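Local coordinates for tyrocidine synthase 2 (Brevibacillus parabrevis, PDB 6TA8), which belongs to the multidomain nonribosomal peptide synthetases and is represented here by a part with the two-lobed condensation-domain fold, at residues I40-F45 / R364-S369; L61-G66 / S181-A186; G70-A75 / E177-A182; Q209-S214 / L218-Y223; N278-T283 / L460-H465. One frame throughout, in Å; residues are numbered along the deposited sequence.

Contact 1 (I40-F45 / R364-S369); sequences IQKWFF and RTLTTS
Lys42 reaches from helix 39-46 across Thr365 to Leu366, a surface contact in which Lys42 is the partner of both residues. The apolar part comes first: CD of Lys42 lies 4.2 Å from CB of Thr365, and the two side chains run past each other in opposite directions. The same CD stands 4.0 Å from the carbonyl O of Thr365, a van der Waals approach. Beyond it the lysine chain bends at its last torsion (chi4 71°), which carries the ammonium group to Leu366, where NZ is 4.1 Å from CD2. Within these segments the charged end meets a methyl group, and no polar bond joins them. Pro39, one residue before the 40-45 segment, also touches both Thr365 and Leu366. Leu366 in turn rests on Leu208 and Ala212 of helix 201-212, whereas Ile40 and Trp43 pack on Gln326 of strand 325-332; the contact therefore lies where helix 39-46, the end of helix 359-365 and helix 201-212 converge.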
# COMPACT_ATOMS: atom_id res chain seq x y z
N ILE A 40 -1.90 -1.27 -11.95
CA ILE A 40 -1.09 -0.54 -10.98
C ILE A 40 0.38 -0.58 -11.38
O ILE A 40 1.16 0.32 -11.03
CB ILE A 40 -1.31 -1.09 -9.57
CG1 ILE A 40 -0.73 -0.14 -8.52
CG2 ILE A 40 -0.72 -2.49 -9.42
CD1 ILE A 40 -1.27 1.27 -8.60
N GLN A 41 0.79 -1.60 -12.14
CA GLN A 41 2.15 -1.64 -12.66
C GLN A 41 2.31 -0.69 -13.84
O GLN A 41 3.35 -0.02 -13.97
CB GLN A 41 2.52 -3.06 -13.06
CG GLN A 41 2.81 -3.98 -11.88
CD GLN A 41 2.98 -5.42 -12.29
OE1 GLN A 41 2.45 -5.86 -13.31
NE2 GLN A 41 3.73 -6.18 -11.49
N LYS A 42 1.30 -0.61 -14.71
CA LYS A 42 1.33 0.35 -15.80
C LYS A 42 1.33 1.78 -15.28
O LYS A 42 2.00 2.65 -15.84
CB LYS A 42 0.13 0.13 -16.73
CG LYS A 42 0.40 -0.77 -17.92
CD LYS A 42 -0.69 -0.62 -18.97
CE LYS A 42 -0.35 -1.37 -20.25
NZ LYS A 42 -0.43 -2.84 -20.07
N TRP A 43 0.58 2.04 -14.21
CA TRP A 43 0.54 3.38 -13.62
C TRP A 43 1.89 3.79 -13.07
O TRP A 43 2.23 4.98 -13.09
CB TRP A 43 -0.53 3.43 -12.53
CG TRP A 43 -0.45 4.63 -11.64
CD1 TRP A 43 -1.05 5.84 -11.84
CD2 TRP A 43 0.26 4.73 -10.40
NE1 TRP A 43 -0.75 6.69 -10.81
CE2 TRP A 43 0.05 6.04 -9.91
CE3 TRP A 43 1.06 3.85 -9.66
CZ2 TRP A 43 0.61 6.48 -8.71
CZ3 TRP A 43 1.61 4.30 -8.47
CH2 TRP A 43 1.38 5.60 -8.01
N PHE A 44 2.69 2.83 -12.59
CA PHE A 44 4.00 3.16 -12.05
C PHE A 44 4.96 3.61 -13.15
O PHE A 44 5.71 4.57 -12.96
CB PHE A 44 4.57 1.95 -11.30
CG PHE A 44 6.01 2.11 -10.89
CD1 PHE A 44 6.34 2.84 -9.76
CD2 PHE A 44 7.02 1.53 -11.63
CE1 PHE A 44 7.66 2.98 -9.37
CE2 PHE A 44 8.35 1.67 -11.25
CZ PHE A 44 8.67 2.40 -10.12
N PHE A 45 4.93 2.93 -14.30
CA PHE A 45 5.83 3.29 -15.39
C PHE A 45 5.37 4.53 -16.14
O PHE A 45 6.21 5.30 -16.62
CB PHE A 45 5.97 2.11 -16.36
CG PHE A 45 6.75 0.96 -15.80
CD1 PHE A 45 8.12 1.06 -15.62
CD2 PHE A 45 6.12 -0.22 -15.45
CE1 PHE A 45 8.85 0.00 -15.10
CE2 PHE A 45 6.84 -1.28 -14.93
CZ PHE A 45 8.20 -1.17 -14.76
N ARG A 364 -9.26 1.75 -18.16
CA ARG A 364 -8.42 2.74 -18.83
C ARG A 364 -7.04 2.22 -19.21
O ARG A 364 -6.30 2.92 -19.90
CB ARG A 364 -8.26 3.99 -17.96
CG ARG A 364 -7.60 3.74 -16.62
CD ARG A 364 -7.24 5.04 -15.92
NE ARG A 364 -6.21 5.78 -16.65
CZ ARG A 364 -4.90 5.65 -16.45
NH1 ARG A 364 -4.46 4.79 -15.54
NH2 ARG A 364 -4.04 6.37 -17.15
N THR A 365 -6.68 1.01 -18.78
CA THR A 365 -5.36 0.47 -19.05
C THR A 365 -5.37 -0.87 -19.78
O THR A 365 -4.39 -1.18 -20.46
CB THR A 365 -4.56 0.31 -17.74
OG1 THR A 365 -5.38 -0.34 -16.76
CG2 THR A 365 -4.12 1.66 -17.22
N LEU A 366 -6.43 -1.66 -19.65
CA LEU A 366 -6.46 -3.00 -20.22
C LEU A 366 -7.61 -3.25 -21.19
O LEU A 366 -7.47 -4.14 -22.04
CB LEU A 366 -6.54 -4.05 -19.10
CG LEU A 366 -5.45 -4.03 -18.03
CD1 LEU A 366 -5.66 -5.16 -17.04
CD2 LEU A 366 -4.07 -4.11 -18.67
N THR A 367 -8.71 -2.52 -21.09
CA THR A 367 -9.87 -2.79 -21.94
C THR A 367 -9.55 -2.43 -23.39
O THR A 367 -9.09 -1.33 -23.68
CB THR A 367 -11.08 -2.01 -21.45
OG1 THR A 367 -11.40 -2.40 -20.11
CG2 THR A 367 -12.29 -2.28 -22.34
N THR A 368 -9.82 -3.37 -24.30
CA THR A 368 -9.50 -3.23 -25.72
C THR A 368 -10.72 -2.88 -26.55
O THR A 368 -10.92 -3.44 -27.63
CB THR A 368 -8.86 -4.52 -26.24
OG1 THR A 368 -9.88 -5.46 -26.56
CG2 THR A 368 -7.94 -5.12 -25.19
N SER A 369 -11.55 -1.94 -26.09
CA SER A 369 -12.74 -1.57 -26.84
C SER A 369 -13.18 -0.17 -26.44
O SER A 369 -13.12 0.18 -25.26
CB SER A 369 -13.88 -2.57 -26.60
OG SER A 369 -14.28 -2.57 -25.24

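Contact 2 (L61-G66 / S181-A186); sequences LFREDG and SAYSQA
Arg63, the last residue of strand 56-63, opens a type I turn that closes at Gly66, and its CA stays 12.0 Å from that of Tyr183 on helix 169-187, a gap that only long side chains can span. Arg63 does so with a chain extended from CG to NE, its CG anti to the backbone N (chi1 -161°). Its guanidinium then offers a face to the tyrosine: CE2 of Tyr183 sits over the centre of that group, 4.1 Å from CZ of Arg63. The two planes are inclined by 51°, so this is an oblique approach and not a flat stack. What steadies the guanidinium is a salt bridge inside the turn, from NE of Arg63 to OD2 of Asp65 at 3.2 Å, met on the syn side of the carboxylate but tilted out of its plane. Tyr183 OH comes only to 4.2 Å from Gly66 O, too far to bond, and is engaged instead by the backbone N of Asp68. Around this corner, Arg63 pairs through its backbone with Asp156 of strand 155-163, while the ring of Tyr183 packs on Leu71 and Val72 of helix 69-82.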
# COMPACT_ATOMS: atom_id res chain seq x y z
N LEU A 61 12.74 -5.82 11.36
CA LEU A 61 12.40 -6.78 12.41
C LEU A 61 13.49 -6.79 13.48
O LEU A 61 14.59 -6.28 13.30
CB LEU A 61 12.21 -8.18 11.82
CG LEU A 61 11.26 -8.26 10.63
CD1 LEU A 61 11.18 -9.68 10.09
CD2 LEU A 61 9.87 -7.75 11.01
N PHE A 62 13.16 -7.40 14.62
CA PHE A 62 14.05 -7.46 15.76
C PHE A 62 13.89 -8.79 16.47
O PHE A 62 12.81 -9.39 16.47
CB PHE A 62 13.78 -6.30 16.73
CG PHE A 62 14.57 -6.37 18.01
CD1 PHE A 62 15.96 -6.35 17.98
CD2 PHE A 62 13.93 -6.44 19.23
CE1 PHE A 62 16.69 -6.41 19.16
CE2 PHE A 62 14.66 -6.51 20.41
CZ PHE A 62 16.03 -6.49 20.37
N ARG A 63 14.98 -9.26 17.06
CA ARG A 63 14.97 -10.48 17.87
C ARG A 63 16.01 -10.32 18.97
O ARG A 63 17.20 -10.17 18.68
CB ARG A 63 15.26 -11.72 17.03
CG ARG A 63 14.82 -13.02 17.67
CD ARG A 63 15.10 -14.21 16.76
NE ARG A 63 14.98 -15.48 17.46
CZ ARG A 63 13.89 -16.25 17.45
NH1 ARG A 63 12.83 -15.87 16.75
NH2 ARG A 63 13.88 -17.39 18.12
N GLU A 64 15.55 -10.34 20.23
CA GLU A 64 16.44 -10.05 21.35
C GLU A 64 17.57 -11.07 21.44
O GLU A 64 18.73 -10.70 21.69
CB GLU A 64 15.65 -10.00 22.66
CG GLU A 64 14.66 -11.14 22.84
CD GLU A 64 13.29 -10.83 22.28
OE1 GLU A 64 12.42 -10.35 23.04
OE2 GLU A 64 13.08 -11.07 21.07
N ASP A 65 17.26 -12.35 21.25
CA ASP A 65 18.30 -13.38 21.25
C ASP A 65 19.07 -13.44 19.94
O ASP A 65 19.99 -14.26 19.82
CB ASP A 65 17.68 -14.75 21.56
CG ASP A 65 16.47 -15.05 20.71
OD1 ASP A 65 15.63 -14.15 20.53
OD2 ASP A 65 16.36 -16.19 20.21
N GLY A 66 18.72 -12.61 18.96
CA GLY A 66 19.46 -12.53 17.73
C GLY A 66 19.01 -13.53 16.68
O GLY A 66 18.37 -14.55 16.98
N SER A 181 7.29 -18.93 10.03
CA SER A 181 7.18 -20.38 9.98
C SER A 181 8.44 -21.02 9.41
O SER A 181 8.90 -22.05 9.91
CB SER A 181 5.96 -20.79 9.15
OG SER A 181 5.88 -22.19 9.00
N ALA A 182 9.02 -20.41 8.37
CA ALA A 182 10.25 -20.94 7.79
C ALA A 182 11.40 -20.88 8.78
O ALA A 182 12.20 -21.82 8.88
CB ALA A 182 10.60 -20.18 6.51
N TYR A 183 11.50 -19.78 9.53
CA TYR A 183 12.56 -19.67 10.52
C TYR A 183 12.34 -20.62 11.69
O TYR A 183 13.31 -21.06 12.32
CB TYR A 183 12.67 -18.23 11.03
CG TYR A 183 13.95 -17.93 11.76
CD1 TYR A 183 15.09 -17.53 11.07
CD2 TYR A 183 14.03 -18.04 13.14
CE1 TYR A 183 16.27 -17.25 11.74
CE2 TYR A 183 15.20 -17.77 13.82
CZ TYR A 183 16.32 -17.37 13.11
OH TYR A 183 17.49 -17.10 13.78
N SER A 184 11.09 -20.96 11.98
CA SER A 184 10.81 -21.92 13.05
C SER A 184 11.20 -23.33 12.63
O SER A 184 11.84 -24.06 13.40
CB SER A 184 9.34 -21.85 13.44
OG SER A 184 8.97 -20.53 13.81
N GLN A 185 10.82 -23.73 11.42
CA GLN A 185 11.19 -25.05 10.92
C GLN A 185 12.70 -25.19 10.75
O GLN A 185 13.23 -26.29 10.87
CB GLN A 185 10.48 -25.34 9.60
CG GLN A 185 8.97 -25.23 9.66
CD GLN A 185 8.32 -25.43 8.30
OE1 GLN A 185 8.74 -26.28 7.52
NE2 GLN A 185 7.30 -24.63 8.01
N ALA A 186 13.39 -24.08 10.47
CA ALA A 186 14.83 -24.16 10.24
C ALA A 186 15.59 -24.43 11.53
O ALA A 186 16.51 -25.26 11.55
CB ALA A 186 15.33 -22.86 9.59

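Contact 3 (G70-A75 / E177-A182); sequences GLVRQA and EDFSSA
Ala75 meets both Phe179 and Ala182, and these small and flat side chains illustrate how two helices can settle closely without any polar bond between the two segments. The methyl of Ala75 is 3.8 Å from CE1 of Phe179, with CD1 of that ring equally near, so it touches these two ring atoms obliquely. It also lies 3.8 Å from CB of Ala182, a methyl-to-methyl contact that brings the two backbones to 5.2 Å between the CA atoms of Ala75 and Ala182. Val72, one turn earlier, adds a looser touch, its CG1 4.5 Å from CE1 of Phe179. The ring reaches this place because CG of Phe179 is anti to the backbone N (chi1 176°), which swings it from its own helix toward the other.

In the next shell, Phe76 meets the ring of Phe179 with planes about 40° apart, and Leu158 of strand 155-163 touches both Phe179 and Val72. Asp178 is tied separately, by a salt bridge to Arg318 and a hydrogen bond to His83. The short helical segments run at 130° to each other, with axes 9.8 Å apart at closest approach. Two helices layered on one face of a mixed sheet form the alpha/beta sandwich of a condensation-domain lobe, which resembles chloramphenicol acetyltransferase.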
# COMPACT_ATOMS: atom_id res chain seq x y z
N GLY A 70 22.65 -18.09 8.77
CA GLY A 70 22.47 -19.33 8.02
C GLY A 70 21.03 -19.78 7.97
O GLY A 70 20.61 -20.43 7.00
N LEU A 71 20.25 -19.44 8.99
CA LEU A 71 18.82 -19.73 9.02
C LEU A 71 17.99 -18.67 8.30
O LEU A 71 16.98 -19.01 7.67
CB LEU A 71 18.34 -19.85 10.46
CG LEU A 71 18.42 -21.23 11.12
CD1 LEU A 71 19.86 -21.65 11.34
CD2 LEU A 71 17.67 -21.20 12.42
N VAL A 72 18.40 -17.41 8.38
CA VAL A 72 17.72 -16.35 7.64
C VAL A 72 17.87 -16.57 6.15
O VAL A 72 16.91 -16.41 5.38
CB VAL A 72 18.25 -14.97 8.07
CG1 VAL A 72 17.65 -13.86 7.21
CG2 VAL A 72 17.97 -14.72 9.54
N ARG A 73 19.07 -16.96 5.71
CA ARG A 73 19.28 -17.25 4.29
C ARG A 73 18.47 -18.47 3.86
O ARG A 73 17.85 -18.46 2.79
CB ARG A 73 20.76 -17.46 4.01
CG ARG A 73 21.62 -16.22 4.23
CD ARG A 73 23.10 -16.54 4.07
NE ARG A 73 23.44 -16.85 2.69
CZ ARG A 73 23.92 -15.96 1.82
NH1 ARG A 73 24.10 -14.70 2.20
NH2 ARG A 73 24.20 -16.32 0.58
N GLN A 74 18.47 -19.53 4.68
CA GLN A 74 17.71 -20.72 4.34
C GLN A 74 16.21 -20.44 4.28
O GLN A 74 15.49 -21.04 3.48
CB GLN A 74 18.00 -21.84 5.35
CG GLN A 74 17.58 -23.22 4.88
CD GLN A 74 17.98 -24.31 5.85
OE1 GLN A 74 18.13 -24.07 7.05
NE2 GLN A 74 18.15 -25.53 5.34
N ALA A 75 15.73 -19.52 5.12
CA ALA A 75 14.32 -19.15 5.08
C ALA A 75 13.99 -18.38 3.81
O ALA A 75 13.00 -18.67 3.13
CB ALA A 75 13.95 -18.34 6.33
N GLU A 177 4.00 -14.24 7.98
CA GLU A 177 3.57 -15.59 8.34
C GLU A 177 4.58 -16.63 7.87
O GLU A 177 5.01 -17.48 8.64
CB GLU A 177 2.19 -15.87 7.75
CG GLU A 177 1.02 -15.34 8.57
CD GLU A 177 -0.30 -15.41 7.82
OE1 GLU A 177 -0.67 -14.42 7.16
OE2 GLU A 177 -0.97 -16.46 7.90
N ASP A 178 4.96 -16.56 6.59
CA ASP A 178 5.81 -17.60 6.02
C ASP A 178 7.23 -17.54 6.57
O ASP A 178 7.86 -18.58 6.80
CB ASP A 178 5.82 -17.49 4.50
CG ASP A 178 4.51 -17.95 3.87
OD1 ASP A 178 3.57 -18.26 4.63
OD2 ASP A 178 4.43 -18.01 2.63
N PHE A 179 7.76 -16.33 6.80
CA PHE A 179 9.11 -16.22 7.34
C PHE A 179 9.16 -16.68 8.79
O PHE A 179 10.12 -17.35 9.21
CB PHE A 179 9.63 -14.79 7.22
CG PHE A 179 10.98 -14.59 7.84
CD1 PHE A 179 12.11 -15.12 7.24
CD2 PHE A 179 11.13 -13.88 9.02
CE1 PHE A 179 13.36 -14.94 7.81
CE2 PHE A 179 12.37 -13.69 9.59
CZ PHE A 179 13.49 -14.23 8.98
N SER A 180 8.14 -16.34 9.59
CA SER A 180 8.09 -16.82 10.96
C SER A 180 7.94 -18.33 11.03
O SER A 180 8.42 -18.96 11.98
CB SER A 180 6.95 -16.14 11.72
OG SER A 180 6.95 -16.52 13.09
N SER A 181 7.29 -18.93 10.03
CA SER A 181 7.18 -20.38 9.98
C SER A 181 8.44 -21.02 9.41
O SER A 181 8.90 -22.05 9.91
CB SER A 181 5.96 -20.79 9.15
OG SER A 181 5.88 -22.19 9.00
N ALA A 182 9.02 -20.41 8.37
CA ALA A 182 10.25 -20.94 7.79
C ALA A 182 11.40 -20.88 8.78
O ALA A 182 12.20 -21.82 8.88
CB ALA A 182 10.60 -20.18 6.51

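Contact 4 (Q209-S214 / L218-Y223); sequences QKYADS and LREVAY
Tyr211 faces Glu220, and Ser214 faces Leu218, where the chain turns between helix 201-212 and helix 221-229. Earliest along the first segment, Gln209 sends NE2 to OD2 of Asp213 at 3.0 Å; the acceptor lies in the amide plane, whereas the amide meets the carboxylate from above its plane. That same NE2 also bonds the carbonyl of Leu366, so one amide nitrogen ties the helix end to a distant part of the chain.

Two residues on, Tyr211 has CG anti to its own backbone nitrogen (chi1 175°) and extends its ring toward the second segment. Its OH stops 3.8 Å from OE1 of Glu220, near but not bonded, with the two side chains crossing at about a right angle. Asp213 is the first residue to leave helical geometry, and its OD1 is held by Thr368. Ser214 then folds back: its OG donates to the carbonyl O of Tyr211 at 2.7 Å, with a C=O...donor angle of 121°. The carbonyl O of Ser214 lies 3.7 Å from CD1 of Leu218.

The buried carboxylate of Glu220 finds its polar partner in Trp224, whose NE1 bonds OE2. The chemistry is thus consistent with a helix end held by polar ties within 209-214, and a Glu220 held by Trp224, while what passes between the two segments is packing.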
# COMPACT_ATOMS: atom_id res chain seq x y z
N GLN A 209 -6.66 -9.77 -18.01
CA GLN A 209 -6.93 -9.27 -19.35
C GLN A 209 -8.23 -9.85 -19.90
O GLN A 209 -8.97 -9.15 -20.60
CB GLN A 209 -5.76 -9.58 -20.28
CG GLN A 209 -5.94 -9.08 -21.70
CD GLN A 209 -6.10 -7.57 -21.78
OE1 GLN A 209 -5.36 -6.82 -21.14
NE2 GLN A 209 -7.07 -7.12 -22.56
N LYS A 210 -8.52 -11.11 -19.59
CA LYS A 210 -9.79 -11.71 -20.01
C LYS A 210 -10.96 -11.02 -19.33
O LYS A 210 -11.97 -10.72 -19.97
CB LYS A 210 -9.79 -13.21 -19.72
CG LYS A 210 -8.76 -14.00 -20.51
CD LYS A 210 -8.73 -15.45 -20.07
CE LYS A 210 -7.74 -16.26 -20.89
NZ LYS A 210 -7.64 -17.66 -20.40
N TYR A 211 -10.85 -10.78 -18.02
CA TYR A 211 -11.89 -10.03 -17.31
C TYR A 211 -11.96 -8.59 -17.79
O TYR A 211 -13.02 -7.96 -17.69
CB TYR A 211 -11.63 -10.09 -15.81
CG TYR A 211 -12.58 -9.26 -14.98
CD1 TYR A 211 -13.87 -9.71 -14.71
CD2 TYR A 211 -12.19 -8.04 -14.45
CE1 TYR A 211 -14.74 -8.95 -13.95
CE2 TYR A 211 -13.05 -7.28 -13.69
CZ TYR A 211 -14.33 -7.74 -13.44
OH TYR A 211 -15.19 -6.98 -12.68
N ALA A 212 -10.85 -8.05 -18.31
CA ALA A 212 -10.87 -6.69 -18.84
C ALA A 212 -11.76 -6.59 -20.07
O ALA A 212 -12.48 -5.60 -20.24
CB ALA A 212 -9.45 -6.25 -19.17
N ASP A 213 -11.73 -7.60 -20.93
CA ASP A 213 -12.55 -7.63 -22.14
C ASP A 213 -13.86 -8.38 -21.94
O ASP A 213 -14.59 -8.59 -22.91
CB ASP A 213 -11.76 -8.25 -23.29
CG ASP A 213 -10.63 -7.35 -23.77
OD1 ASP A 213 -10.85 -6.13 -23.85
OD2 ASP A 213 -9.53 -7.87 -24.06
N SER A 214 -14.17 -8.79 -20.71
CA SER A 214 -15.44 -9.42 -20.43
C SER A 214 -16.56 -8.38 -20.48
O SER A 214 -16.33 -7.17 -20.59
CB SER A 214 -15.42 -10.12 -19.07
OG SER A 214 -15.36 -9.18 -18.02
N LEU A 218 -18.13 -4.32 -18.52
CA LEU A 218 -18.80 -3.32 -19.35
C LEU A 218 -20.07 -2.79 -18.71
O LEU A 218 -20.53 -1.70 -19.08
CB LEU A 218 -19.11 -3.91 -20.73
CG LEU A 218 -17.97 -3.89 -21.74
CD1 LEU A 218 -18.18 -4.93 -22.82
CD2 LEU A 218 -17.85 -2.51 -22.35
N ARG A 219 -20.64 -3.52 -17.75
CA ARG A 219 -21.83 -3.07 -17.04
C ARG A 219 -21.52 -1.99 -16.01
O ARG A 219 -22.46 -1.43 -15.43
CB ARG A 219 -22.51 -4.25 -16.36
CG ARG A 219 -22.92 -5.36 -17.32
CD ARG A 219 -23.81 -6.39 -16.64
NE ARG A 219 -23.11 -7.65 -16.40
CZ ARG A 219 -22.98 -8.22 -15.21
NH1 ARG A 219 -23.50 -7.65 -14.13
NH2 ARG A 219 -22.33 -9.37 -15.09
N GLU A 220 -20.25 -1.68 -15.78
CA GLU A 220 -19.84 -0.64 -14.84
C GLU A 220 -19.69 0.73 -15.49
O GLU A 220 -19.62 1.73 -14.77
CB GLU A 220 -18.51 -1.01 -14.18
CG GLU A 220 -18.58 -2.18 -13.21
CD GLU A 220 -17.24 -2.42 -12.52
OE1 GLU A 220 -16.79 -3.58 -12.48
OE2 GLU A 220 -16.65 -1.44 -12.03
N VAL A 221 -19.63 0.79 -16.83
CA VAL A 221 -19.30 2.04 -17.50
C VAL A 221 -20.32 3.13 -17.18
O VAL A 221 -19.97 4.30 -17.01
CB VAL A 221 -19.19 1.81 -19.02
CG1 VAL A 221 -18.77 3.09 -19.73
CG2 VAL A 221 -18.19 0.70 -19.31
N ALA A 222 -21.60 2.75 -17.08
CA ALA A 222 -22.64 3.74 -16.78
C ALA A 222 -22.43 4.37 -15.41
O ALA A 222 -22.73 5.56 -15.23
CB ALA A 222 -24.02 3.09 -16.86
N TYR A 223 -21.91 3.61 -14.44
CA TYR A 223 -21.68 4.17 -13.11
C TYR A 223 -20.50 5.14 -13.12
O TYR A 223 -20.61 6.27 -12.63
CB TYR A 223 -21.44 3.05 -12.10
CG TYR A 223 -20.90 3.54 -10.78
CD1 TYR A 223 -21.74 4.15 -9.86
CD2 TYR A 223 -19.56 3.41 -10.47
CE1 TYR A 223 -21.25 4.62 -8.65
CE2 TYR A 223 -19.06 3.88 -9.27
CZ TYR A 223 -19.91 4.47 -8.36
OH TYR A 223 -19.42 4.94 -7.16

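Contact 5 (N278-T283 / L460-H465); sequences NDLLLT and LGIIEH
In the second lobe Ile462 of helix 445-466 packs on Leu280 and Thr283 of helix 277-293, helix against helix. Both branches of the isoleucine are used. CG2 of Ile462, anti to the backbone N, meets CD2 of Leu280 at 4.0 Å, the side chains crossing at a slant. The other branch brings CD1 of Ile462 to 4.0 Å from the carbonyl O of Leu280 and to 4.2 Å from CG2 of Thr283. In the layered alpha/beta fold of this lobe, helix 277-293 lies between helix 445-466 and the mixed sheet: Leu281 and Leu282 press on Phe385 of strand 383-390. Thr283 can present its methyl to the isoleucine because its hydroxyl is turned back into its own helix, where OG1 donates to the carbonyl O of Asp279 at 2.7 Å. That oxygen is gripped twice, since the backbone N of Thr283 reaches it from the opposite face of the carbonyl plane. Tyr455 adds a polar tie between the helices, its OH bonding the carbonyl O of Leu281.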
# COMPACT_ATOMS: atom_id res chain seq x y z
N ASN A 278 -13.66 1.58 6.62
CA ASN A 278 -13.52 2.61 5.61
C ASN A 278 -14.68 3.60 5.62
O ASN A 278 -14.52 4.73 5.13
CB ASN A 278 -13.39 1.97 4.22
CG ASN A 278 -11.96 1.61 3.88
OD1 ASN A 278 -11.05 2.43 3.99
ND2 ASN A 278 -11.74 0.36 3.48
N ASP A 279 -15.83 3.22 6.16
CA ASP A 279 -16.97 4.13 6.19
C ASP A 279 -16.74 5.27 7.18
O ASP A 279 -16.96 6.44 6.86
CB ASP A 279 -18.25 3.37 6.54
CG ASP A 279 -18.69 2.43 5.44
OD1 ASP A 279 -18.39 2.71 4.26
OD2 ASP A 279 -19.34 1.41 5.75
N LEU A 280 -16.30 4.94 8.39
CA LEU A 280 -16.12 5.96 9.43
C LEU A 280 -14.89 6.82 9.17
O LEU A 280 -14.90 8.02 9.46
CB LEU A 280 -16.03 5.30 10.80
CG LEU A 280 -17.17 4.35 11.16
CD1 LEU A 280 -16.95 3.72 12.53
CD2 LEU A 280 -18.51 5.08 11.11
N LEU A 281 -13.82 6.23 8.63
CA LEU A 281 -12.60 7.00 8.38
C LEU A 281 -12.78 8.00 7.25
O LEU A 281 -12.18 9.08 7.28
CB LEU A 281 -11.44 6.05 8.08
CG LEU A 281 -10.92 5.22 9.25
CD1 LEU A 281 -9.70 4.41 8.84
CD2 LEU A 281 -10.61 6.10 10.45
N LEU A 282 -13.58 7.66 6.24
CA LEU A 282 -13.80 8.58 5.13
C LEU A 282 -14.84 9.65 5.47
O LEU A 282 -14.79 10.75 4.91
CB LEU A 282 -14.23 7.81 3.88
CG LEU A 282 -13.13 7.00 3.19
CD1 LEU A 282 -13.65 6.38 1.90
CD2 LEU A 282 -11.91 7.87 2.91
N THR A 283 -15.78 9.34 6.36
CA THR A 283 -16.76 10.34 6.79
C THR A 283 -16.08 11.45 7.57
O THR A 283 -16.29 12.64 7.29
CB THR A 283 -17.86 9.68 7.62
OG1 THR A 283 -18.48 8.64 6.85
CG2 THR A 283 -18.90 10.70 8.03
N LEU A 460 -13.24 11.41 17.06
CA LEU A 460 -13.74 11.30 18.43
C LEU A 460 -15.23 11.62 18.51
O LEU A 460 -15.94 11.06 19.35
CB LEU A 460 -12.95 12.23 19.35
CG LEU A 460 -11.43 12.03 19.37
CD1 LEU A 460 -10.76 13.15 20.15
CD2 LEU A 460 -11.09 10.67 19.95
N GLY A 461 -15.72 12.51 17.64
CA GLY A 461 -17.13 12.82 17.64
C GLY A 461 -17.99 11.70 17.11
O GLY A 461 -19.15 11.55 17.52
N ILE A 462 -17.45 10.89 16.20
CA ILE A 462 -18.22 9.78 15.64
C ILE A 462 -18.30 8.62 16.62
O ILE A 462 -19.37 8.04 16.83
CB ILE A 462 -17.62 9.34 14.29
CG1 ILE A 462 -17.92 10.38 13.21
CG2 ILE A 462 -18.15 7.98 13.88
CD1 ILE A 462 -17.33 10.04 11.86
N ILE A 463 -17.18 8.27 17.25
CA ILE A 463 -17.18 7.14 18.18
C ILE A 463 -18.03 7.44 19.41
O ILE A 463 -18.67 6.55 19.96
CB ILE A 463 -15.75 6.74 18.56
CG1 ILE A 463 -15.01 7.92 19.21
CG2 ILE A 463 -14.99 6.25 17.34
CD1 ILE A 463 -14.09 7.52 20.34
N GLU A 464 -18.04 8.70 19.86
CA GLU A 464 -18.88 9.08 20.98
C GLU A 464 -20.34 9.25 20.58
O GLU A 464 -21.23 9.15 21.44
CB GLU A 464 -18.36 10.37 21.62
CG GLU A 464 -16.99 10.22 22.25
CD GLU A 464 -16.37 11.56 22.64
OE1 GLU A 464 -17.11 12.44 23.11
OE2 GLU A 464 -15.15 11.72 22.45
N HIS A 465 -20.61 9.50 19.30
CA HIS A 465 -21.99 9.54 18.82
C HIS A 465 -22.52 8.14 18.53
O HIS A 465 -23.68 7.84 18.82
CB HIS A 465 -22.10 10.43 17.58
CG HIS A 465 -23.23 10.06 16.67
ND1 HIS A 465 -24.55 10.31 16.98
CD2 HIS A 465 -23.23 9.46 15.45
CE1 HIS A 465 -25.32 9.88 16.00
NE2 HIS A 465 -24.55 9.36 15.06

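Overall arrangement
The five contacts gather into two touching pairs and one outlier. Contacts 2 and 3, with centres 7 Å apart, share helix 169-187, and Ala186 of the former packs its CB 3.8 Å from CG of Leu71 in the latter. Contacts 1 and 4, centres 13 Å apart, are joined by polar bonds between segments 364-369 and 209-214. These pairs stand well apart, contacts 1 and 2 having centres about 39 Å from each other on opposite sides of the chain's centre. Contact 5 sits alone, its nearest atoms about 11 Å from those of contact 4. Along the chain, contacts 2, 3 and 4 nest within the loop closed by contact 1, whereas contact 5 crosses it.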